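PDB 2BKL: prolyl endopeptidase from Myxococcus xanthus, which probably cleaves oligopeptides on the carboxyl side of proline, and less readily of alanine, as a serine peptidase of the S9A family. Local coordinates for residues A[338-343]-A[417-422]; A[430-435]-A[513-518]. One frame throughout, in Å; residues are numbered along the deposited sequence.

Following the chain from the N terminus, the hairpin turn at 338-341 comes first, between strands 331-338 and 341-348 of the beta-propeller. Contact 1 closes a loop of 73 residues, rich in strand and without helix, when the chain reaches strand 415-423, one of the two outermost strands of the eight-stranded mixed sheet. The chain then turns back into strand 429-437, and contact 2 closes a second loop, on helix 503-518. The two loops follow in series, neither nesting nor crossing. Their centres lie about 12 Å apart, bridged by backbone pairing of strands 415-423 and 429-437. Contact 1 joins propeller to hydrolase domain; contact 2 joins sheet to helix within the latter.

Contact 1 of 2, residues A[338-343]-A[417-422]; sequences KDATSE and VEQVFY
Asp339 and Gln419 meet through the one direct hydrogen bond between 338-343 and 417-422. Lys338 opens the type I' turn that carries this contact: its N and O pair with Thr341 O and N, closing the turn, and Asp339 and Ala340 form its tip. At Asp339 the backbone O accepts Gln419 NE2 at 2.8 Å. The N-H...O angle is 165°, and the acceptor lies nearly in the plane of the Gln419 amide, whereas the donor is tilted 30° from the carbonyl plane. The Gln419 chain leaves its strand fully extended and so reaches straight across to the turn. Asp339 OD1 stands 4.2 Å from Phe421 CE1, the carboxylate inclined 65° to the ring, but its hydrogen bond is to Tyr489 OH. Ala340 brings its CB to 4.1 Å from Gln419 NE2, an apolar neighbour of the amide. Thr341 takes part through water 1, which lies 2.7 Å from Thr341 OG1 and 2.7 Å from Gln419 OE1 and also reaches Asp339 O. Both ends of the amide are thereby engaged, one directly and one through the water. A leucine in place of this glutamine would probably leave Asp339 O without its direct donor and the water without one of its acceptors. Only 132 Å² is buried, a slender bridge from the propeller hairpin to the edge strand 415-423, which pairs antiparallel with strand 429-437, with helix 503-518 packed against Val420 and Tyr422.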
ATOM      1  N   LYS A 338      -7.122  -2.692 -18.226  1.00  7.42           N
ATOM      2  CA  LYS A 338      -7.433  -1.987 -19.476  1.00  9.35           C
ATOM      3  C   LYS A 338      -7.924  -0.612 -19.064  1.00  7.37           C
ATOM      4  O   LYS A 338      -8.973  -0.498 -18.423  1.00  7.41           O
ATOM      5  CB  LYS A 338      -8.523  -2.721 -20.284  1.00 13.24           C
ATOM      6  CG  LYS A 338      -8.162  -4.162 -20.664  1.00 20.22           C
ATOM      7  CD  LYS A 338      -9.322  -4.925 -21.348  1.00 22.37           C
ATOM      8  CE  LYS A 338      -9.824  -4.227 -22.618  1.00 24.26           C
ATOM      9  NZ  LYS A 338     -10.907  -5.060 -23.278  1.00 26.20           N
ATOM     10  N   ASP A 339      -7.161   0.419 -19.422  1.00  8.49           N
ATOM     11  CA  ASP A 339      -7.441   1.787 -18.967  1.00  7.38           C
ATOM     12  C   ASP A 339      -7.830   1.829 -17.482  1.00  7.80           C
ATOM     13  O   ASP A 339      -8.842   2.391 -17.102  1.00  8.50           O
ATOM     14  CB  ASP A 339      -8.522   2.434 -19.837  1.00  9.61           C
ATOM     15  CG  ASP A 339      -8.053   2.692 -21.239  1.00  9.55           C
ATOM     16  OD1 ASP A 339      -6.951   3.249 -21.412  1.00  8.56           O
ATOM     17  OD2 ASP A 339      -8.744   2.390 -22.237  1.00 12.67           O
ATOM     18  N   ALA A 340      -6.993   1.215 -16.662  1.00  7.83           N
ATOM     19  CA  ALA A 340      -7.120   1.257 -15.198  1.00  7.53           C
ATOM     20  C   ALA A 340      -8.291   0.484 -14.590  1.00  9.38           C
ATOM     21  O   ALA A 340      -8.550   0.643 -13.390  1.00 10.71           O
ATOM     22  CB  ALA A 340      -7.142   2.687 -14.701  1.00 10.24           C
ATOM     23  N   THR A 341      -8.963  -0.347 -15.382  1.00  7.21           N
ATOM     24  CA  THR A 341     -10.031  -1.223 -14.935  1.00  7.89           C
ATOM     25  C   THR A 341      -9.639  -2.672 -15.200  1.00  8.25           C
ATOM     26  O   THR A 341      -9.170  -3.016 -16.271  1.00  8.57           O
ATOM     27  CB  THR A 341     -11.307  -0.838 -15.720  1.00  9.64           C
ATOM     28  OG1 THR A 341     -11.685   0.507 -15.378  1.00 13.79           O
ATOM     29  CG2 THR A 341     -12.490  -1.700 -15.349  1.00 11.80           C
ATOM     30  N   SER A 342      -9.857  -3.542 -14.241  1.00  9.37           N
ATOM     31  CA  SER A 342      -9.340  -4.884 -14.403  1.00  8.15           C
ATOM     32  C   SER A 342     -10.289  -5.821 -15.151  1.00  8.37           C
ATOM     33  O   SER A 342     -11.509  -5.653 -15.174  1.00  9.21           O
ATOM     34  CB  SER A 342      -8.881  -5.482 -13.102  1.00 12.06           C
ATOM     35  OG  SER A 342      -9.983  -5.692 -12.287  1.00 12.50           O
ATOM     36  N   GLU A 343      -9.653  -6.789 -15.791  1.00  8.30           N
ATOM     37  CA  GLU A 343     -10.297  -7.886 -16.488  1.00  7.41           C
ATOM     38  C   GLU A 343      -9.533  -9.137 -16.115  1.00  7.60           C
ATOM     39  O   GLU A 343      -8.306  -9.116 -16.029  1.00  9.89           O
ATOM     40  CB  GLU A 343     -10.249  -7.674 -18.007  1.00 10.26           C
ATOM     41  CG  GLU A 343     -10.790  -8.847 -18.820  1.00 13.14           C
ATOM     42  CD  GLU A 343     -11.129  -8.497 -20.243  1.00 17.18           C
ATOM     43  OE1 GLU A 343     -12.242  -7.973 -20.466  1.00 20.53           O
ATOM     44  OE2 GLU A 343     -10.296  -8.769 -21.138  1.00 17.79           O
ATOM     45  N   VAL A 417     -20.062   7.329 -11.515  1.00  9.77           N
ATOM     46  CA  VAL A 417     -18.617   7.308 -11.669  1.00  9.02           C
ATOM     47  C   VAL A 417     -18.327   7.545 -13.133  1.00  8.01           C
ATOM     48  O   VAL A 417     -18.899   6.869 -14.006  1.00  8.95           O
ATOM     49  CB  VAL A 417     -18.014   5.937 -11.303  1.00  9.73           C
ATOM     50  CG1 VAL A 417     -16.493   5.940 -11.464  1.00 11.35           C
ATOM     51  CG2 VAL A 417     -18.436   5.507  -9.884  1.00 12.85           C
ATOM     52  N   GLU A 418     -17.528   8.568 -13.402  1.00  7.02           N
ATOM     53  CA  GLU A 418     -17.011   8.852 -14.730  1.00  8.40           C
ATOM     54  C   GLU A 418     -15.542   8.444 -14.806  1.00  7.07           C
ATOM     55  O   GLU A 418     -14.820   8.453 -13.793  1.00  8.11           O
ATOM     56  CB  GLU A 418     -17.077  10.353 -14.999  1.00 11.15           C
ATOM     57  CG  GLU A 418     -18.377  11.037 -14.599  1.00 13.30           C
ATOM     58  CD  GLU A 418     -18.306  12.473 -15.002  1.00 14.45           C
ATOM     59  OE1 GLU A 418     -18.163  12.700 -16.218  1.00 16.52           O
ATOM     60  OE2 GLU A 418     -18.323  13.356 -14.118  1.00 16.09           O
ATOM     61  N   GLN A 419     -15.097   8.093 -16.001  1.00  5.48           N
ATOM     62  CA  GLN A 419     -13.695   7.997 -16.328  1.00  5.47           C
ATOM     63  C   GLN A 419     -13.385   8.936 -17.463  1.00  5.28           C
ATOM     64  O   GLN A 419     -14.045   8.885 -18.543  1.00  5.56           O
ATOM     65  CB  GLN A 419     -13.266   6.589 -16.694  1.00  6.59           C
ATOM     66  CG  GLN A 419     -11.724   6.501 -16.938  1.00  8.00           C
ATOM     67  CD  GLN A 419     -11.206   5.105 -17.174  1.00  6.76           C
ATOM     68  OE1 GLN A 419     -11.776   4.346 -17.994  1.00  9.63           O
ATOM     69  NE2 GLN A 419     -10.154   4.753 -16.463  1.00  9.25           N
ATOM     70  N   VAL A 420     -12.429   9.815 -17.199  1.00  3.62           N
ATOM     71  CA  VAL A 420     -12.000  10.815 -18.144  1.00  4.63           C
ATOM     72  C   VAL A 420     -10.514  10.678 -18.410  1.00  4.51           C
ATOM     73  O   VAL A 420      -9.787  10.001 -17.664  1.00  4.40           O
ATOM     74  CB  VAL A 420     -12.324  12.235 -17.625  1.00  5.01           C
ATOM     75  CG1 VAL A 420     -13.825  12.378 -17.388  1.00  6.03           C
ATOM     76  CG2 VAL A 420     -11.527  12.591 -16.360  1.00  7.40           C
ATOM     77  N   PHE A 421     -10.064  11.324 -19.479  1.00  5.07           N
ATOM     78  CA  PHE A 421      -8.698  11.342 -19.916  1.00  4.30           C
ATOM     79  C   PHE A 421      -8.272  12.762 -20.206  1.00  4.86           C
ATOM     80  O   PHE A 421      -8.878  13.427 -21.057  1.00  7.37           O
ATOM     81  CB  PHE A 421      -8.510  10.417 -21.122  1.00  4.33           C
ATOM     82  CG  PHE A 421      -8.997   9.035 -20.885  1.00  4.73           C
ATOM     83  CD1 PHE A 421      -8.156   8.114 -20.299  1.00  6.06           C
ATOM     84  CD2 PHE A 421     -10.275   8.658 -21.191  1.00  5.79           C
ATOM     85  CE1 PHE A 421      -8.587   6.827 -20.031  1.00  6.92           C
ATOM     86  CE2 PHE A 421     -10.713   7.334 -20.901  1.00  6.44           C
ATOM     87  CZ  PHE A 421      -9.845   6.453 -20.302  1.00  5.55           C
ATOM     88  N   TYR A 422      -7.243  13.240 -19.533  1.00  4.68           N
ATOM     89  CA  TYR A 422      -6.794  14.624 -19.709  1.00  4.97           C
ATOM     90  C   TYR A 422      -5.337  14.643 -20.153  1.00  6.24           C
ATOM     91  O   TYR A 422      -4.592  13.690 -19.933  1.00  5.92           O
ATOM     92  CB  TYR A 422      -6.992  15.442 -18.414  1.00  5.44           C
ATOM     93  CG  TYR A 422      -6.166  14.990 -17.249  1.00  5.73           C
ATOM     94  CD1 TYR A 422      -6.623  14.023 -16.365  1.00  6.06           C
ATOM     95  CD2 TYR A 422      -4.887  15.496 -17.042  1.00  6.83           C
ATOM     96  CE1 TYR A 422      -5.824  13.578 -15.330  1.00  5.70           C
ATOM     97  CE2 TYR A 422      -4.113  15.060 -15.997  1.00  5.73           C
ATOM     98  CZ  TYR A 422      -4.584  14.101 -15.151  1.00  5.18           C
ATOM     99  OH  TYR A 422      -3.795  13.656 -14.112  1.00  6.64           O
TER
HETATM  100  O   HOH W   1     -11.593   1.654 -17.784  1.00 23.91           O

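Contact 2 of 2, residues A[430-435]-A[513-518]; sequences VPMFVV and AEYLVQ
Met432 and Tyr515 make the closest approach between strand 430-435 and helix 513-518, and every contact across the pair is apolar. The methyl end of Met432 does most of the work. In the methyl-on-ring contact its CE lies 3.6 Å from Tyr515 CD1 and 4.2 Å from Tyr515 CE1, approaching these two atoms obliquely. Met432 runs out from the strand with CG anti to the backbone N (chi1 178°) and then bends at chi3 (55°), the turn that sets CE in this position. The aliphatic contacts all fall on Leu516. Met432 CE is 4.0 Å from Leu516 CD2 and 4.1 Å from Leu516 CG, which places the methyl between two successive helix residues. The valine pair is longer, Val434 CG2 standing 4.4 Å from Leu516 CD2. The same leucine branch thus serves both strand residues, two apart and facing the helix alike. No hydrogen bond crosses the interface; the strand spends its backbone groups on its neighbours, Met432 pairing with Val420 and Phe433 with Val480. The Tyr515 side chain also touches Val420 and Tyr422, and Leu516 touches Ala479, so the helix spans three adjacent strands. The short axes pass 11.3 Å apart at -54°, a separation bridged by side chains alone, with 151 Å² buried. A helix laid over one face of a mixed, mostly parallel central sheet is the layered arrangement of the alpha/beta-hydrolase fold, here at the antiparallel end of the sheet in the catalytic domain of this prolyl oligopeptidase.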
ATOM      1  N   VAL A 430      -3.741  11.074 -19.408  1.00  4.63           N
ATOM      2  CA  VAL A 430      -3.774  10.483 -18.091  1.00  3.51           C
ATOM      3  C   VAL A 430      -5.208  10.170 -17.711  1.00  3.04           C
ATOM      4  O   VAL A 430      -6.076  11.042 -17.865  1.00  4.57           O
ATOM      5  CB  VAL A 430      -3.186  11.446 -17.052  1.00  5.26           C
ATOM      6  CG1 VAL A 430      -3.224  10.802 -15.644  1.00  5.47           C
ATOM      7  CG2 VAL A 430      -1.769  11.888 -17.416  1.00  6.16           C
ATOM      8  N   PRO A 431      -5.514   8.964 -17.243  1.00  2.64           N
ATOM      9  CA  PRO A 431      -6.871   8.670 -16.773  1.00  4.06           C
ATOM     10  C   PRO A 431      -7.179   9.248 -15.408  1.00  4.29           C
ATOM     11  O   PRO A 431      -6.283   9.435 -14.577  1.00  5.27           O
ATOM     12  CB  PRO A 431      -6.930   7.162 -16.685  1.00  5.58           C
ATOM     13  CG  PRO A 431      -5.615   6.659 -17.239  1.00  5.68           C
ATOM     14  CD  PRO A 431      -4.629   7.789 -17.126  1.00  3.93           C
ATOM     15  N   MET A 432      -8.451   9.522 -15.176  1.00  3.63           N
ATOM     16  CA  MET A 432      -8.937   9.953 -13.871  1.00  4.37           C
ATOM     17  C   MET A 432     -10.361   9.468 -13.679  1.00  3.20           C
ATOM     18  O   MET A 432     -11.190   9.557 -14.609  1.00  3.54           O
ATOM     19  CB  MET A 432      -8.852  11.481 -13.728  1.00  4.11           C
ATOM     20  CG  MET A 432      -9.390  11.981 -12.417  1.00  4.66           C
ATOM     21  SD  MET A 432      -8.838  13.685 -12.024  1.00  6.01           S
ATOM     22  CE  MET A 432      -9.351  14.584 -13.431  1.00  6.38           C
ATOM     23  N   PHE A 433     -10.675   8.942 -12.497  1.00  3.54           N
ATOM     24  CA  PHE A 433     -12.047   8.667 -12.081  1.00  3.17           C
ATOM     25  C   PHE A 433     -12.642   9.861 -11.378  1.00  3.27           C
ATOM     26  O   PHE A 433     -11.974  10.511 -10.579  1.00  4.40           O
ATOM     27  CB  PHE A 433     -12.104   7.462 -11.139  1.00  5.86           C
ATOM     28  CG  PHE A 433     -11.587   6.176 -11.709  1.00  5.44           C
ATOM     29  CD1 PHE A 433     -12.313   5.488 -12.671  1.00  7.90           C
ATOM     30  CD2 PHE A 433     -10.389   5.617 -11.249  1.00  7.16           C
ATOM     31  CE1 PHE A 433     -11.847   4.279 -13.195  1.00  8.54           C
ATOM     32  CE2 PHE A 433      -9.951   4.403 -11.745  1.00  6.88           C
ATOM     33  CZ  PHE A 433     -10.652   3.747 -12.707  1.00  9.10           C
ATOM     34  N   VAL A 434     -13.903  10.165 -11.676  1.00  4.25           N
ATOM     35  CA  VAL A 434     -14.608  11.267 -11.044  1.00  5.13           C
ATOM     36  C   VAL A 434     -15.929  10.752 -10.526  1.00  5.81           C
ATOM     37  O   VAL A 434     -16.728  10.196 -11.287  1.00  6.89           O
ATOM     38  CB  VAL A 434     -14.799  12.474 -11.988  1.00  5.42           C
ATOM     39  CG1 VAL A 434     -15.376  13.649 -11.198  1.00  7.59           C
ATOM     40  CG2 VAL A 434     -13.487  12.884 -12.642  1.00  7.03           C
ATOM     41  N   VAL A 435     -16.166  10.922  -9.234  1.00  4.79           N
ATOM     42  CA  VAL A 435     -17.327  10.331  -8.560  1.00  5.57           C
ATOM     43  C   VAL A 435     -18.143  11.442  -7.923  1.00  5.43           C
ATOM     44  O   VAL A 435     -17.619  12.349  -7.277  1.00  4.92           O
ATOM     45  CB  VAL A 435     -16.874   9.330  -7.444  1.00  6.61           C
ATOM     46  CG1 VAL A 435     -18.070   8.591  -6.880  1.00  6.87           C
ATOM     47  CG2 VAL A 435     -15.804   8.346  -7.978  1.00  6.91           C
ATOM     48  N   ALA A 513      -5.832  18.874 -11.534  1.00  5.18           N
ATOM     49  CA  ALA A 513      -6.462  19.980 -10.845  1.00  6.16           C
ATOM     50  C   ALA A 513      -6.965  21.021 -11.809  1.00  6.69           C
ATOM     51  O   ALA A 513      -8.063  21.554 -11.647  1.00  7.13           O
ATOM     52  CB  ALA A 513      -5.492  20.611  -9.854  1.00  6.38           C
ATOM     53  N   GLU A 514      -6.193  21.287 -12.844  1.00  5.56           N
ATOM     54  CA  GLU A 514      -6.615  22.253 -13.853  1.00  6.56           C
ATOM     55  C   GLU A 514      -7.824  21.705 -14.635  1.00  6.05           C
ATOM     56  O   GLU A 514      -8.753  22.451 -14.960  1.00  5.88           O
ATOM     57  CB  GLU A 514      -5.496  22.559 -14.832  1.00  7.43           C
ATOM     58  CG  GLU A 514      -4.362  23.391 -14.233  1.00 11.01           C
ATOM     59  CD  GLU A 514      -3.105  23.420 -15.120  1.00 14.12           C
ATOM     60  OE1 GLU A 514      -2.788  22.435 -15.821  1.00 21.11           O
ATOM     61  OE2 GLU A 514      -2.450  24.474 -15.150  1.00 20.39           O
ATOM     62  N   TYR A 515      -7.810  20.412 -14.938  1.00  5.19           N
ATOM     63  CA  TYR A 515      -8.917  19.791 -15.675  1.00  5.58           C
ATOM     64  C   TYR A 515     -10.241  19.907 -14.904  1.00  4.89           C
ATOM     65  O   TYR A 515     -11.276  20.241 -15.477  1.00  5.52           O
ATOM     66  CB  TYR A 515      -8.610  18.320 -15.942  1.00  5.72           C
ATOM     67  CG  TYR A 515      -9.751  17.565 -16.560  1.00  4.42           C
ATOM     68  CD1 TYR A 515     -10.724  16.953 -15.778  1.00  6.10           C
ATOM     69  CD2 TYR A 515      -9.900  17.472 -17.935  1.00  5.02           C
ATOM     70  CE1 TYR A 515     -11.803  16.293 -16.338  1.00  6.33           C
ATOM     71  CE2 TYR A 515     -10.925  16.787 -18.491  1.00  4.61           C
ATOM     72  CZ  TYR A 515     -11.882  16.170 -17.704  1.00  6.38           C
ATOM     73  OH  TYR A 515     -12.961  15.520 -18.263  1.00  7.00           O
ATOM     74  N   LEU A 516     -10.232  19.652 -13.608  1.00  4.56           N
ATOM     75  CA  LEU A 516     -11.452  19.702 -12.811  1.00  5.39           C
ATOM     76  C   LEU A 516     -12.067  21.094 -12.812  1.00  6.18           C
ATOM     77  O   LEU A 516     -13.288  21.242 -12.764  1.00  7.23           O
ATOM     78  CB  LEU A 516     -11.189  19.202 -11.401  1.00  5.46           C
ATOM     79  CG  LEU A 516     -10.803  17.733 -11.315  1.00  5.93           C
ATOM     80  CD1 LEU A 516     -10.221  17.397  -9.967  1.00  6.68           C
ATOM     81  CD2 LEU A 516     -12.014  16.861 -11.560  1.00  6.95           C
ATOM     82  N   VAL A 517     -11.231  22.119 -12.892  1.00  4.26           N
ATOM     83  CA  VAL A 517     -11.721  23.496 -13.000  1.00  5.26           C
ATOM     84  C   VAL A 517     -12.221  23.765 -14.436  1.00  5.61           C
ATOM     85  O   VAL A 517     -13.319  24.343 -14.620  1.00  6.42           O
ATOM     86  CB  VAL A 517     -10.616  24.468 -12.579  1.00  6.29           C
ATOM     87  CG1 VAL A 517     -11.085  25.910 -12.768  1.00  6.97           C
ATOM     88  CG2 VAL A 517     -10.266  24.237 -11.139  1.00  6.05           C
ATOM     89  N   GLN A 518     -11.428  23.395 -15.447  1.00  5.69           N
ATOM     90  CA  GLN A 518     -11.809  23.595 -16.849  1.00  7.26           C
ATOM     91  C   GLN A 518     -13.165  22.969 -17.153  1.00  6.26           C
ATOM     92  O   GLN A 518     -13.981  23.564 -17.895  1.00  7.83           O
ATOM     93  CB  GLN A 518     -10.770  22.939 -17.781  1.00  8.93           C
ATOM     94  CG  GLN A 518      -9.421  23.594 -17.939  1.00 13.42           C
ATOM     95  CD  GLN A 518      -8.284  22.631 -18.463  1.00 17.18           C
ATOM     96  OE1 GLN A 518      -8.476  21.396 -18.734  1.00 15.23           O
ATOM     97  NE2 GLN A 518      -7.083  23.200 -18.566  1.00 19.47           N
TER